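Local coordinates for Trypsin/chymotrypsin inhibitor (Alocasia macrorrhizos, PDB 5YCZ), which inhibits the serine proteases trypsin and alpha-chymotrypsin as a homodimeric plant Kunitz-type (beta-trefoil) inhibitor, at residues Y75-E80 with S87-F92; C39-A44 with P81-Q86; S126-Y131 with T175-K180; D66-G71 with F116-A121. All coordinates share one frame; numbering follows the deposited sequence.

Interaction 1 of 4, residues Y75-E80 with S87-F92; sequences YIMFPE and STVWTF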
loop_
_atom_site.group_PDB
_atom_site.type_symbol
_atom_site.label_atom_id
_atom_site.label_comp_id
_atom_site.label_asym_id
_atom_site.label_seq_id
_atom_site.Cartn_x
_atom_site.Cartn_y
_atom_site.Cartn_z
ATOM N N TYR A 75 -5.201 -11.233 -0.727
ATOM C CA TYR A 75 -3.891 -10.612 -0.682
ATOM C C TYR A 75 -3.759 -9.785 0.581
ATOM O O TYR A 75 -4.748 -9.306 1.150
ATOM C CB TYR A 75 -3.669 -9.702 -1.878
ATOM C CG TYR A 75 -4.025 -10.355 -3.161
ATOM C CD1 TYR A 75 -3.354 -11.484 -3.574
ATOM C CD2 TYR A 75 -5.050 -9.857 -3.953
ATOM C CE1 TYR A 75 -3.682 -12.105 -4.759
ATOM C CE2 TYR A 75 -5.385 -10.461 -5.136
ATOM C CZ TYR A 75 -4.696 -11.589 -5.543
ATOM O OH TYR A 75 -5.009 -12.222 -6.726
ATOM N N ILE A 76 -2.513 -9.601 1.000
ATOM C CA ILE A 76 -2.195 -8.860 2.208
ATOM C C ILE A 76 -1.115 -7.853 1.864
ATOM O O ILE A 76 -0.192 -8.152 1.097
ATOM C CB ILE A 76 -1.711 -9.787 3.347
ATOM C CG1 ILE A 76 -2.654 -10.973 3.526
ATOM C CG2 ILE A 76 -1.566 -9.005 4.663
ATOM C CD1 ILE A 76 -2.118 -12.058 4.466
ATOM N N MET A 77 -1.211 -6.659 2.458
ATOM C CA MET A 77 -0.159 -5.672 2.285
ATOM C C MET A 77 -0.088 -4.748 3.485
ATOM O O MET A 77 -1.018 -4.681 4.291
ATOM C CB MET A 77 -0.362 -4.890 0.983
ATOM C CG MET A 77 -1.680 -4.129 0.835
ATOM S SD MET A 77 -1.497 -2.628 -0.167
ATOM C CE MET A 77 -0.846 -3.312 -1.685
ATOM N N PHE A 78 1.062 -4.096 3.625
ATOM C CA PHE A 78 1.195 -2.943 4.490
ATOM C C PHE A 78 0.959 -1.715 3.615
ATOM O O PHE A 78 1.837 -1.364 2.801
ATOM C CB PHE A 78 2.579 -2.883 5.122
ATOM C CG PHE A 78 2.887 -4.005 6.072
ATOM C CD1 PHE A 78 2.665 -3.862 7.434
ATOM C CD2 PHE A 78 3.462 -5.189 5.612
ATOM C CE1 PHE A 78 2.984 -4.889 8.324
ATOM C CE2 PHE A 78 3.781 -6.219 6.494
ATOM C CZ PHE A 78 3.541 -6.064 7.859
ATOM N N PRO A 79 -0.168 -1.052 3.725
ATOM C CA PRO A 79 -0.416 0.049 2.768
ATOM C C PRO A 79 0.333 1.315 3.154
ATOM O O PRO A 79 -0.242 2.345 3.502
ATOM C CB PRO A 79 -1.932 0.218 2.847
ATOM C CG PRO A 79 -2.285 -0.197 4.214
ATOM C CD PRO A 79 -1.275 -1.231 4.678
ATOM N N GLU A 80 1.655 1.255 3.122
ATOM C CA GLU A 80 2.446 2.434 3.431
ATOM C C GLU A 80 3.637 2.468 2.494
ATOM O O GLU A 80 3.984 1.452 1.881
ATOM C CB GLU A 80 2.917 2.466 4.894
ATOM C CG GLU A 80 3.355 1.148 5.450
ATOM C CD GLU A 80 3.656 1.242 6.937
ATOM O OE1 GLU A 80 4.803 1.605 7.293
ATOM O OE2 GLU A 80 2.735 0.973 7.755
ATOM N N SER A 87 6.569 -3.788 -4.208
ATOM C CA SER A 87 5.283 -3.642 -3.543
ATOM C C SER A 87 5.357 -4.214 -2.137
ATOM O O SER A 87 6.143 -5.118 -1.850
ATOM C CB SER A 87 4.171 -4.325 -4.345
ATOM O OG SER A 87 4.245 -5.738 -4.277
ATOM N N THR A 88 4.563 -3.650 -1.252
ATOM C CA THR A 88 4.407 -4.173 0.093
ATOM C C THR A 88 3.350 -5.279 0.177
ATOM O O THR A 88 2.817 -5.543 1.263
ATOM C CB THR A 88 4.055 -3.039 1.043
ATOM O OG1 THR A 88 2.956 -2.300 0.492
ATOM C CG2 THR A 88 5.250 -2.114 1.214
ATOM N N VAL A 89 3.014 -5.901 -0.951
ATOM C CA VAL A 89 2.125 -7.059 -0.980
ATOM C C VAL A 89 2.911 -8.290 -0.547
ATOM O O VAL A 89 3.994 -8.559 -1.071
ATOM C CB VAL A 89 1.538 -7.257 -2.388
ATOM C CG1 VAL A 89 0.885 -8.598 -2.505
ATOM C CG2 VAL A 89 0.528 -6.190 -2.699
ATOM N N TRP A 90 2.360 -9.047 0.400
ATOM C CA TRP A 90 3.018 -10.258 0.859
ATOM C C TRP A 90 3.097 -11.279 -0.259
ATOM O O TRP A 90 2.146 -11.459 -1.025
ATOM C CB TRP A 90 2.250 -10.884 2.007
ATOM C CG TRP A 90 2.227 -10.166 3.272
ATOM C CD1 TRP A 90 2.518 -8.852 3.504
ATOM C CD2 TRP A 90 1.871 -10.728 4.528
ATOM N NE1 TRP A 90 2.360 -8.567 4.837
ATOM C CE2 TRP A 90 1.965 -9.706 5.485
ATOM C CE3 TRP A 90 1.486 -12.009 4.935
ATOM C CZ2 TRP A 90 1.693 -9.918 6.817
ATOM C CZ3 TRP A 90 1.210 -12.225 6.253
ATOM C CH2 TRP A 90 1.316 -11.185 7.190
ATOM N N THR A 91 4.212 -11.993 -0.313
ATOM C CA THR A 91 4.323 -13.145 -1.190
ATOM C C THR A 91 5.215 -14.144 -0.479
ATOM O O THR A 91 6.097 -13.764 0.300
ATOM C CB THR A 91 4.873 -12.760 -2.580
ATOM O OG1 THR A 91 5.064 -13.934 -3.394
ATOM C CG2 THR A 91 6.190 -12.003 -2.440
ATOM N N PHE A 92 4.956 -15.420 -0.692
ATOM C CA PHE A 92 5.738 -16.436 -0.002
ATOM C C PHE A 92 6.890 -16.844 -0.900
ATOM O O PHE A 92 6.673 -17.467 -1.942
ATOM C CB PHE A 92 4.890 -17.646 0.381
ATOM C CG PHE A 92 5.633 -18.626 1.243
ATOM C CD1 PHE A 92 5.875 -18.341 2.576
ATOM C CD2 PHE A 92 6.111 -19.813 0.713
ATOM C CE1 PHE A 92 6.569 -19.225 3.374
ATOM C CE2 PHE A 92 6.818 -20.700 1.497
ATOM C CZ PHE A 92 7.048 -20.410 2.837
HETATM O O HOH W 1 -0.399 -11.048 -0.714
#

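Interaction 2 of 4, residues C39-A44 with P81-Q86; sequences CPLNVA and PTRCPQ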
loop_
_atom_site.group_PDB
_atom_site.type_symbol
_atom_site.label_atom_id
_atom_site.label_comp_id
_atom_site.label_asym_id
_atom_site.label_seq_id
_atom_site.Cartn_x
_atom_site.Cartn_y
_atom_site.Cartn_z
ATOM N N CYS A 39 17.355 -4.807 0.265
ATOM C CA CYS A 39 16.021 -4.901 -0.310
ATOM C C CYS A 39 15.861 -6.277 -0.930
ATOM O O CYS A 39 16.833 -6.829 -1.450
ATOM C CB CYS A 39 15.757 -3.821 -1.374
ATOM S SG CYS A 39 15.459 -2.121 -0.720
ATOM N N PRO A 40 14.645 -6.867 -0.884
ATOM C CA PRO A 40 13.410 -6.273 -0.356
ATOM C C PRO A 40 13.248 -6.483 1.143
ATOM O O PRO A 40 13.979 -7.279 1.725
ATOM C CB PRO A 40 12.298 -7.018 -1.122
ATOM C CG PRO A 40 12.966 -8.155 -1.833
ATOM C CD PRO A 40 14.398 -8.231 -1.369
ATOM N N LEU A 41 12.319 -5.747 1.749
ATOM C CA LEU A 41 11.919 -6.016 3.119
ATOM C C LEU A 41 11.167 -7.336 3.185
ATOM O O LEU A 41 10.496 -7.738 2.226
ATOM C CB LEU A 41 11.038 -4.887 3.653
ATOM C CG LEU A 41 11.513 -3.476 3.300
ATOM C CD1 LEU A 41 10.610 -2.477 3.966
ATOM C CD2 LEU A 41 12.944 -3.269 3.760
ATOM N N ASN A 42 11.305 -8.021 4.322
ATOM C CA ASN A 42 10.524 -9.204 4.653
ATOM C C ASN A 42 9.513 -8.875 5.745
ATOM O O ASN A 42 9.675 -7.922 6.510
ATOM C CB ASN A 42 11.423 -10.355 5.131
ATOM C CG ASN A 42 12.482 -10.702 4.145
ATOM O OD1 ASN A 42 12.214 -10.858 2.953
ATOM N ND2 ASN A 42 13.706 -10.819 4.621
ATOM N N VAL A 43 8.473 -9.695 5.831
ATOM C CA VAL A 43 7.513 -9.572 6.921
ATOM C C VAL A 43 8.131 -10.135 8.193
ATOM O O VAL A 43 8.659 -11.252 8.204
ATOM C CB VAL A 43 6.200 -10.273 6.556
ATOM C CG1 VAL A 43 5.129 -10.047 7.635
ATOM C CG2 VAL A 43 5.711 -9.684 5.252
ATOM N N ALA A 44 8.083 -9.350 9.268
ATOM C CA ALA A 44 8.751 -9.684 10.521
ATOM C C ALA A 44 7.855 -9.325 11.696
ATOM O O ALA A 44 6.996 -8.449 11.595
ATOM C CB ALA A 44 10.091 -8.948 10.660
ATOM N N PRO A 81 4.262 3.623 2.327
ATOM C CA PRO A 81 5.493 3.658 1.558
ATOM C C PRO A 81 6.600 3.052 2.390
ATOM O O PRO A 81 6.493 2.838 3.603
ATOM C CB PRO A 81 5.733 5.146 1.278
ATOM C CG PRO A 81 4.465 5.810 1.623
ATOM C CD PRO A 81 3.863 4.981 2.727
ATOM N N THR A 82 7.700 2.831 1.694
ATOM C CA THR A 82 8.746 1.950 2.147
ATOM C C THR A 82 10.024 2.456 1.520
ATOM O O THR A 82 9.992 3.155 0.504
ATOM C CB THR A 82 8.384 0.523 1.734
ATOM O OG1 THR A 82 7.438 -0.017 2.666
ATOM C CG2 THR A 82 9.566 -0.368 1.596
ATOM N N ARG A 83 11.147 2.122 2.145
ATOM C CA ARG A 83 12.451 2.458 1.594
ATOM C C ARG A 83 12.858 1.592 0.405
ATOM O O ARG A 83 13.907 1.853 -0.201
ATOM C CB ARG A 83 13.520 2.351 2.691
ATOM C CG ARG A 83 13.796 0.938 3.186
ATOM C CD ARG A 83 15.137 0.919 3.895
ATOM N NE ARG A 83 15.320 -0.203 4.805
ATOM C CZ ARG A 83 15.926 -1.329 4.467
ATOM N NH1 ARG A 83 16.383 -1.467 3.227
ATOM N NH2 ARG A 83 16.064 -2.306 5.366
ATOM N N CYS A 84 12.082 0.569 0.066
ATOM C CA CYS A 84 12.367 -0.335 -1.032
ATOM C C CYS A 84 11.301 -0.185 -2.105
ATOM O O CYS A 84 10.165 0.199 -1.816
ATOM C CB CYS A 84 12.420 -1.796 -0.577
ATOM S SG CYS A 84 13.817 -2.210 0.530
ATOM N N PRO A 85 11.651 -0.451 -3.364
ATOM C CA PRO A 85 10.742 -0.159 -4.476
ATOM C C PRO A 85 9.719 -1.242 -4.771
ATOM O O PRO A 85 8.784 -0.985 -5.557
ATOM C CB PRO A 85 11.713 -0.026 -5.643
ATOM C CG PRO A 85 12.758 -1.067 -5.317
ATOM C CD PRO A 85 12.972 -0.895 -3.845
ATOM N N GLN A 86 9.905 -2.437 -4.199
ATOM C CA GLN A 86 8.968 -3.541 -4.367
ATOM C C GLN A 86 7.650 -3.217 -3.682
ATOM O O GLN A 86 7.606 -2.483 -2.690
ATOM C CB GLN A 86 9.541 -4.835 -3.772
ATOM C CG GLN A 86 10.843 -5.280 -4.398
ATOM C CD GLN A 86 12.059 -4.633 -3.752
ATOM O OE1 GLN A 86 12.004 -4.151 -2.613
ATOM N NE2 GLN A 86 13.165 -4.629 -4.466
#

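Interaction 3 of 4, residues S126-Y131 with T175-K180; sequences SQPRDY and TIRFVK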
loop_
_atom_site.group_PDB
_atom_site.type_symbol
_atom_site.label_atom_id
_atom_site.label_comp_id
_atom_site.label_asym_id
_atom_site.label_seq_id
_atom_site.Cartn_x
_atom_site.Cartn_y
_atom_site.Cartn_z
ATOM N N SER A 126 -13.952 -23.405 19.428
ATOM C CA SER A 126 -14.070 -22.581 20.629
ATOM C C SER A 126 -13.604 -21.156 20.343
ATOM O O SER A 126 -12.890 -20.919 19.366
ATOM C CB SER A 126 -13.266 -23.186 21.787
ATOM O OG SER A 126 -13.756 -24.468 22.151
ATOM N N GLN A 127 -14.010 -20.223 21.199
ATOM C CA GLN A 127 -13.788 -18.788 21.058
ATOM C C GLN A 127 -12.816 -18.278 22.129
ATOM O O GLN A 127 -12.506 -18.994 23.087
ATOM C CB GLN A 127 -15.134 -18.051 21.139
ATOM C CG GLN A 127 -16.017 -18.215 19.884
ATOM C CD GLN A 127 -16.682 -19.590 19.785
ATOM O OE1 GLN A 127 -16.359 -20.394 18.902
ATOM N NE2 GLN A 127 -17.621 -19.859 20.692
ATOM N N PRO A 128 -12.318 -17.019 22.017
ATOM C CA PRO A 128 -12.578 -15.765 21.275
ATOM C C PRO A 128 -12.538 -15.804 19.738
ATOM O O PRO A 128 -13.191 -16.617 19.072
ATOM C CB PRO A 128 -11.450 -14.839 21.772
ATOM C CG PRO A 128 -10.354 -15.765 22.168
ATOM C CD PRO A 128 -11.075 -16.907 22.808
ATOM N N ARG A 129 -11.773 -14.873 19.179
ATOM C CA ARG A 129 -11.598 -14.748 17.736
ATOM C C ARG A 129 -10.104 -14.775 17.423
ATOM O O ARG A 129 -9.520 -13.753 17.068
ATOM C CB ARG A 129 -12.259 -13.465 17.213
ATOM C CG ARG A 129 -13.784 -13.528 17.161
ATOM C CD ARG A 129 -14.401 -12.127 17.247
ATOM N NE ARG A 129 -14.590 -11.674 18.626
ATOM C CZ ARG A 129 -15.740 -11.764 19.291
ATOM N NH1 ARG A 129 -16.812 -12.296 18.707
ATOM N NH2 ARG A 129 -15.818 -11.322 20.543
ATOM N N ASP A 130 -9.489 -15.946 17.567
ATOM C CA ASP A 130 -8.112 -16.152 17.145
ATOM C C ASP A 130 -8.079 -16.666 15.720
ATOM O O ASP A 130 -8.980 -17.383 15.275
ATOM C CB ASP A 130 -7.393 -17.145 18.049
ATOM C CG ASP A 130 -7.391 -16.710 19.484
ATOM O OD1 ASP A 130 -8.119 -15.743 19.794
ATOM O OD2 ASP A 130 -6.649 -17.323 20.288
ATOM N N TYR A 131 -7.031 -16.289 14.997
ATOM C CA TYR A 131 -6.902 -16.731 13.626
ATOM C C TYR A 131 -5.458 -17.095 13.348
ATOM O O TYR A 131 -4.549 -16.836 14.143
ATOM C CB TYR A 131 -7.408 -15.665 12.652
ATOM C CG TYR A 131 -8.867 -15.304 12.858
ATOM C CD1 TYR A 131 -9.867 -15.921 12.111
ATOM C CD2 TYR A 131 -9.247 -14.347 13.803
ATOM C CE1 TYR A 131 -11.204 -15.598 12.302
ATOM C CE2 TYR A 131 -10.587 -14.021 14.002
ATOM C CZ TYR A 131 -11.556 -14.652 13.252
ATOM O OH TYR A 131 -12.873 -14.333 13.446
ATOM N N THR A 175 -0.681 -17.402 16.038
ATOM C CA THR A 175 -2.076 -17.001 16.103
ATOM C C THR A 175 -2.169 -15.518 16.414
ATOM O O THR A 175 -1.342 -14.968 17.149
ATOM C CB THR A 175 -2.816 -17.814 17.156
ATOM O OG1 THR A 175 -2.002 -17.904 18.335
ATOM C CG2 THR A 175 -3.059 -19.211 16.631
ATOM N N ILE A 176 -3.185 -14.868 15.844
ATOM C CA ILE A 176 -3.283 -13.415 15.884
ATOM C C ILE A 176 -4.738 -12.978 15.992
ATOM O O ILE A 176 -5.661 -13.711 15.638
ATOM C CB ILE A 176 -2.639 -12.767 14.639
ATOM C CG1 ILE A 176 -3.183 -13.408 13.376
ATOM C CG2 ILE A 176 -1.132 -12.910 14.670
ATOM C CD1 ILE A 176 -3.554 -12.420 12.341
ATOM N N ARG A 177 -4.931 -11.759 16.495
ATOM C CA ARG A 177 -6.192 -11.040 16.429
ATOM C C ARG A 177 -5.995 -9.782 15.595
ATOM O O ARG A 177 -4.878 -9.280 15.461
ATOM C CB ARG A 177 -6.694 -10.636 17.814
ATOM C CG ARG A 177 -6.558 -11.696 18.882
ATOM C CD ARG A 177 -7.145 -11.181 20.200
ATOM N NE ARG A 177 -6.619 -11.883 21.366
ATOM C CZ ARG A 177 -7.223 -12.915 21.955
ATOM N NH1 ARG A 177 -8.378 -13.373 21.480
ATOM N NH2 ARG A 177 -6.668 -13.495 23.014
ATOM N N PHE A 178 -7.090 -9.251 15.063
ATOM C CA PHE A 178 -7.082 -8.017 14.286
ATOM C C PHE A 178 -7.683 -6.867 15.085
ATOM O O PHE A 178 -8.812 -6.967 15.572
ATOM C CB PHE A 178 -7.860 -8.213 12.991
ATOM C CG PHE A 178 -7.395 -9.378 12.213
ATOM C CD1 PHE A 178 -6.269 -9.285 11.419
ATOM C CD2 PHE A 178 -8.053 -10.589 12.311
ATOM C CE1 PHE A 178 -5.824 -10.379 10.702
ATOM C CE2 PHE A 178 -7.616 -11.692 11.612
ATOM C CZ PHE A 178 -6.501 -11.590 10.803
ATOM N N VAL A 179 -6.941 -5.772 15.200
ATOM C CA VAL A 179 -7.386 -4.574 15.898
ATOM C C VAL A 179 -7.528 -3.475 14.866
ATOM O O VAL A 179 -6.546 -3.097 14.214
ATOM C CB VAL A 179 -6.405 -4.169 17.004
ATOM C CG1 VAL A 179 -6.758 -2.804 17.537
ATOM C CG2 VAL A 179 -6.440 -5.183 18.115
ATOM N N LYS A 180 -8.741 -2.969 14.706
ATOM C CA LYS A 180 -8.964 -1.976 13.667
ATOM C C LYS A 180 -8.234 -0.680 14.005
ATOM O O LYS A 180 -7.920 -0.388 15.166
ATOM C CB LYS A 180 -10.460 -1.715 13.471
ATOM C CG LYS A 180 -10.816 -1.023 12.152
ATOM C CD LYS A 180 -12.297 -1.176 11.853
ATOM C CE LYS A 180 -12.827 -0.068 10.951
ATOM N NZ LYS A 180 -12.188 0.015 9.594
#

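Interaction 4 of 4, residues D66-G71 with F116-A121; sequences DTVQEG and FAIRKA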
loop_
_atom_site.group_PDB
_atom_site.type_symbol
_atom_site.label_atom_id
_atom_site.label_comp_id
_atom_site.label_asym_id
_atom_site.label_seq_id
_atom_site.Cartn_x
_atom_site.Cartn_y
_atom_site.Cartn_z
ATOM N N ASP A 66 -16.719 -7.986 0.069
ATOM C CA ASP A 66 -16.191 -6.755 0.630
ATOM C C ASP A 66 -15.920 -6.923 2.111
ATOM O O ASP A 66 -15.588 -5.949 2.796
ATOM C CB ASP A 66 -17.142 -5.591 0.351
ATOM C CG ASP A 66 -17.162 -5.219 -1.118
ATOM O OD1 ASP A 66 -18.217 -5.418 -1.778
ATOM O OD2 ASP A 66 -16.095 -4.766 -1.614
ATOM N N THR A 67 -16.081 -8.138 2.611
ATOM C CA THR A 67 -15.550 -8.578 3.884
ATOM C C THR A 67 -14.603 -9.731 3.595
ATOM O O THR A 67 -14.651 -10.332 2.517
ATOM C CB THR A 67 -16.674 -9.022 4.830
ATOM O OG1 THR A 67 -17.187 -10.289 4.402
ATOM C CG2 THR A 67 -17.814 -8.023 4.822
ATOM N N VAL A 68 -13.730 -10.041 4.541
ATOM C CA VAL A 68 -12.838 -11.182 4.378
ATOM C C VAL A 68 -13.534 -12.430 4.899
ATOM O O VAL A 68 -14.046 -12.445 6.024
ATOM C CB VAL A 68 -11.501 -10.950 5.093
ATOM C CG1 VAL A 68 -10.871 -12.283 5.492
ATOM C CG2 VAL A 68 -10.574 -10.216 4.172
ATOM N N GLN A 69 -13.558 -13.480 4.084
ATOM C CA GLN A 69 -14.163 -14.746 4.466
ATOM C C GLN A 69 -13.097 -15.741 4.904
ATOM O O GLN A 69 -12.033 -15.846 4.290
ATOM C CB GLN A 69 -14.973 -15.338 3.310
ATOM C CG GLN A 69 -16.174 -14.507 2.869
ATOM C CD GLN A 69 -17.240 -14.434 3.934
ATOM O OE1 GLN A 69 -17.802 -15.452 4.339
ATOM N NE2 GLN A 69 -17.514 -13.226 4.410
ATOM N N GLU A 70 -13.398 -16.468 5.968
ATOM C CA GLU A 70 -12.570 -17.579 6.396
ATOM C C GLU A 70 -12.341 -18.574 5.264
ATOM O O GLU A 70 -13.264 -18.938 4.533
ATOM C CB GLU A 70 -13.263 -18.278 7.549
ATOM C CG GLU A 70 -12.403 -18.607 8.697
ATOM C CD GLU A 70 -13.242 -18.755 9.919
ATOM O OE1 GLU A 70 -14.313 -18.109 9.941
ATOM O OE2 GLU A 70 -12.847 -19.507 10.839
ATOM N N GLY A 71 -11.101 -19.025 5.131
ATOM C CA GLY A 71 -10.755 -20.011 4.139
ATOM C C GLY A 71 -10.661 -19.518 2.708
ATOM O O GLY A 71 -10.139 -20.244 1.867
ATOM N N PHE A 116 -2.980 -15.765 0.210
ATOM C CA PHE A 116 -3.083 -16.236 1.576
ATOM C C PHE A 116 -4.557 -16.418 1.919
ATOM O O PHE A 116 -5.439 -15.852 1.267
ATOM C CB PHE A 116 -2.408 -15.253 2.546
ATOM C CG PHE A 116 -0.952 -15.050 2.274
ATOM C CD1 PHE A 116 -0.529 -14.187 1.263
ATOM C CD2 PHE A 116 -0.001 -15.728 3.010
ATOM C CE1 PHE A 116 0.818 -14.000 0.999
ATOM C CE2 PHE A 116 1.352 -15.551 2.753
ATOM C CZ PHE A 116 1.767 -14.679 1.752
ATOM N N ALA A 117 -4.817 -17.242 2.933
ATOM C CA ALA A 117 -6.141 -17.357 3.519
ATOM C C ALA A 117 -6.021 -17.234 5.028
ATOM O O ALA A 117 -4.958 -17.490 5.598
ATOM C CB ALA A 117 -6.811 -18.681 3.156
ATOM N N ILE A 118 -7.116 -16.826 5.667
ATOM C CA ILE A 118 -7.206 -16.739 7.120
ATOM C C ILE A 118 -8.228 -17.744 7.632
ATOM O O ILE A 118 -9.307 -17.914 7.054
ATOM C CB ILE A 118 -7.576 -15.320 7.586
ATOM C CG1 ILE A 118 -6.552 -14.316 7.074
ATOM C CG2 ILE A 118 -7.658 -15.253 9.113
ATOM C CD1 ILE A 118 -7.142 -12.951 6.788
ATOM N N ARG A 119 -7.893 -18.385 8.744
ATOM C CA ARG A 119 -8.710 -19.421 9.352
ATOM C C ARG A 119 -8.707 -19.229 10.858
ATOM O O ARG A 119 -7.746 -18.697 11.420
ATOM C CB ARG A 119 -8.183 -20.825 9.005
ATOM C CG ARG A 119 -8.304 -21.176 7.541
ATOM C CD ARG A 119 -8.382 -22.682 7.317
ATOM N NE ARG A 119 -9.482 -23.022 6.416
ATOM C CZ ARG A 119 -9.393 -22.991 5.091
ATOM N NH1 ARG A 119 -8.242 -22.636 4.513
ATOM N NH2 ARG A 119 -10.450 -23.318 4.348
ATOM N N LYS A 120 -9.786 -19.683 11.507
ATOM C CA LYS A 120 -9.860 -19.689 12.967
ATOM C C LYS A 120 -8.864 -20.681 13.557
ATOM O O LYS A 120 -8.456 -21.649 12.919
ATOM C CB LYS A 120 -11.282 -20.033 13.440
ATOM C CG LYS A 120 -11.772 -19.232 14.664
ATOM C CD LYS A 120 -13.217 -18.745 14.506
ATOM C CE LYS A 120 -13.595 -17.644 15.521
ATOM N NZ LYS A 120 -14.879 -16.954 15.157
ATOM N N ALA A 121 -8.460 -20.424 14.790
ATOM C CA ALA A 121 -7.662 -21.366 15.560
ATOM C C ALA A 121 -8.441 -21.682 16.829
ATOM O O ALA A 121 -8.765 -20.773 17.601
ATOM C CB ALA A 121 -6.284 -20.787 15.877
HETATM O O HOH W 2 -9.079 -15.949 4.096
#

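Interaction 1 of 4, residues Y75-E80 with S87-F92
Thr-88 OG1 donates to Phe-78 O at 2.7 Å and comes from above the carbonyl plane. Glu-80 N reaches the same oxygen from the opposite face, as Pro-79 turns the chain in an inverse gamma turn. Phe-78 O has two donors. Two backbone bonds continue the contact: Trp-90 N to Ile-76 O, 2.8 Å and nearly straight at 165°, and the longer Phe-78 N to Thr-88 O at 3.3 Å.

Beside them lies the indole of Trp-90. Ile-76 CG2 sits over the face of its five-membered ring, 3.8 Å from the centroid. That methyl is anti to the backbone N, while CG1 carries CD1 along the six-membered ring to 3.6 Å from Trp-90 CE3. The Phe-78 ring meets the indole obliquely, planes 37° apart, with CE2 3.2 Å from Trp-90 NE1. Met-77 CE rests on Val-89 CG2.

A water joins Ile-76 N to Trp-90 O. Further out, Leu-30 and Leu-56 touch both aromatic side chains, and Leu-56 belongs to the predicted reactive bond. Met-77 and Val-89, joined by one beta bridge, face the second subunit. Ile-76, Phe-78 and Trp-90 belong to the hydrophobic interior of the Kunitz-type beta-trefoil.

Interaction 2 of 4, residues C39-A44 with P81-Q86
Cys-39 and Cys-84 form a disulfide of this beta-trefoil inhibitor, tying the approach to strand 42-45 to the loop between strands 74-77 and 91-93. The bond Cys-39 SG to Cys-84 SG is 2.1 Å long. The torsion about it, -93°, sets the two CB-SG bonds nearly at right angles in projection along the S-S axis.

Leu-41 fits beside this bridge and divides its two methyls between partners. CD1 meets Thr-82 CG2 tip to tip at 3.3 Å. CD2 lies 3.5 Å from Cys-84 SG. It also lies over the centre of one face of the Arg-83 guanidinium, 3.6 Å from CZ. A chi1 of 68° directs the arginine chain, with CG between the backbone N and the carbonyl carbon, and its extension from CG to NE brings the flat group to the methyl. Its NH1 donates to Ser-38 O, which probably steadies the group there; NH2 has a weak bond to Pro-35 O.

On the other flank of the disulfide, Pro-40 follows a cis peptide bond. Its ring crosses the Gln-86 side chain at about a right angle. No hydrogen bond links the two segments; the disulfide and van der Waals contacts join them. The second subunit packs on the same loop, with its Thr-105 against Arg-83. A bend at chi2 of Gln-86 (86°) turns the amide toward the proline, and its OE1 stops 3.2 Å from Pro-40 CB.

Interaction 3 of 4, residues S126-Y131 with T175-K180
Tyr-131 O accepts from Ile-176 N at 2.9 Å, with 153° at the hydrogen and the donor tilted from the carbonyl plane. Thr-175 CA adds a CA-H...O contact to Tyr-131 O at 3.2 Å. In return, Tyr-131 N donates to Ile-176 O at 3.0 Å, in the carbonyl plane. The backbones thus join in a single antiparallel hydrogen-bonded pair.

Asp-130 OD1 lies 2.9 Å from Arg-177 NH1 in a salt bridge. The two side chains run side by side and point the same way. Their flat groups are turned almost square to each other, 85° between carboxylate and guanidinium. The oxygen sits well out of the guanidinium plane, so the attraction is one of charge and no N-H is aimed at it. Pro-128 CG comes to the edge of the same guanidinium, in its plane, at 3.2 Å from Arg-177 NH1. An extended chain from CG to NE lets Arg-177 reach both residues.

Buried beyond the backbone pair, the rings of Tyr-131 and Phe-178 meet obliquely, with planes 47° apart. The closest atoms are Tyr-131 CD2 and Phe-178 CE2, at 3.8 Å. The tyrosine hydroxyl is bonded to Leu-5 N, which fixes the far end of its ring.

The contact joins Tyr-131 of strand 131-135 to Ile-176 of strand 176-180. Tyr-131 also packs on Ile-118 and Lys-120 of strand 116-120, while Phe-178 meets the ring of Phe-58 in strand 55-60.

Interaction 4 of 4, residues D66-G71 with F116-A121
Gly-71 N donates to Ile-118 O at 2.9 Å, nearly straight at 170°. Glu-70 CA brings a CA-H...O contact to the same oxygen. A second hydrogen bond uses a side chain: Lys-120 N donates to Glu-70 OE2 at 3.1 Å. It meets the anti side of the carboxylate, 31° out of its plane. The glutamate chain is extended beyond CG, and this carries the carboxylate along the strand to Lys-120. A water adds a third link, accepting from Ile-118 N and donating to Gln-69 O.

Flat-group packing involves Arg-119. Its guanidinium places one face against Gly-71 CA, offset toward the rim, with NH2 3.3 Å from that carbon. A bend at chi3 folds the arginine back over the glycine. Gly-71 has a positive phi of 76°, which suits a residue without a side chain.

The apolar pair is Val-68 CG1 on Ile-118 CD1 at 4.0 Å, the two side chains crossing at about a right angle.

The loop 66-71, between strands 55-60 and 74-77, crosses strand 116-120, the outermost strand of its sheet within the chain. Val-68 and Ile-118 both touch Leu-74 of strand 74-77, and Phe-116 packs on Ile-133 of strand 131-135.

In the fold
Interactions 1 and 2 have centres about 9 Å apart and touch, through Thr-88 on Thr-82. Both reach the second subunit, so this side of the trefoil takes part in the dimer. Interactions 3 and 4, about 11 Å apart, meet in a probable hydrogen bond from Ala-121 N to Asp-130 O. Phe-116 connects interaction 4 to interaction 1. Interactions 1 and 3 reach the sheet edged by strands 74-77 and 176-180; interactions 2 and 4 reach the sheet holding strands 42-45 and 116-120. Along the chain, interaction 1 is nested within interaction 4, and interaction 3 closes last. Interaction 1 is short-range, while interactions 2 to 4 join parts 37 to 45 residues apart in one beta-trefoil domain.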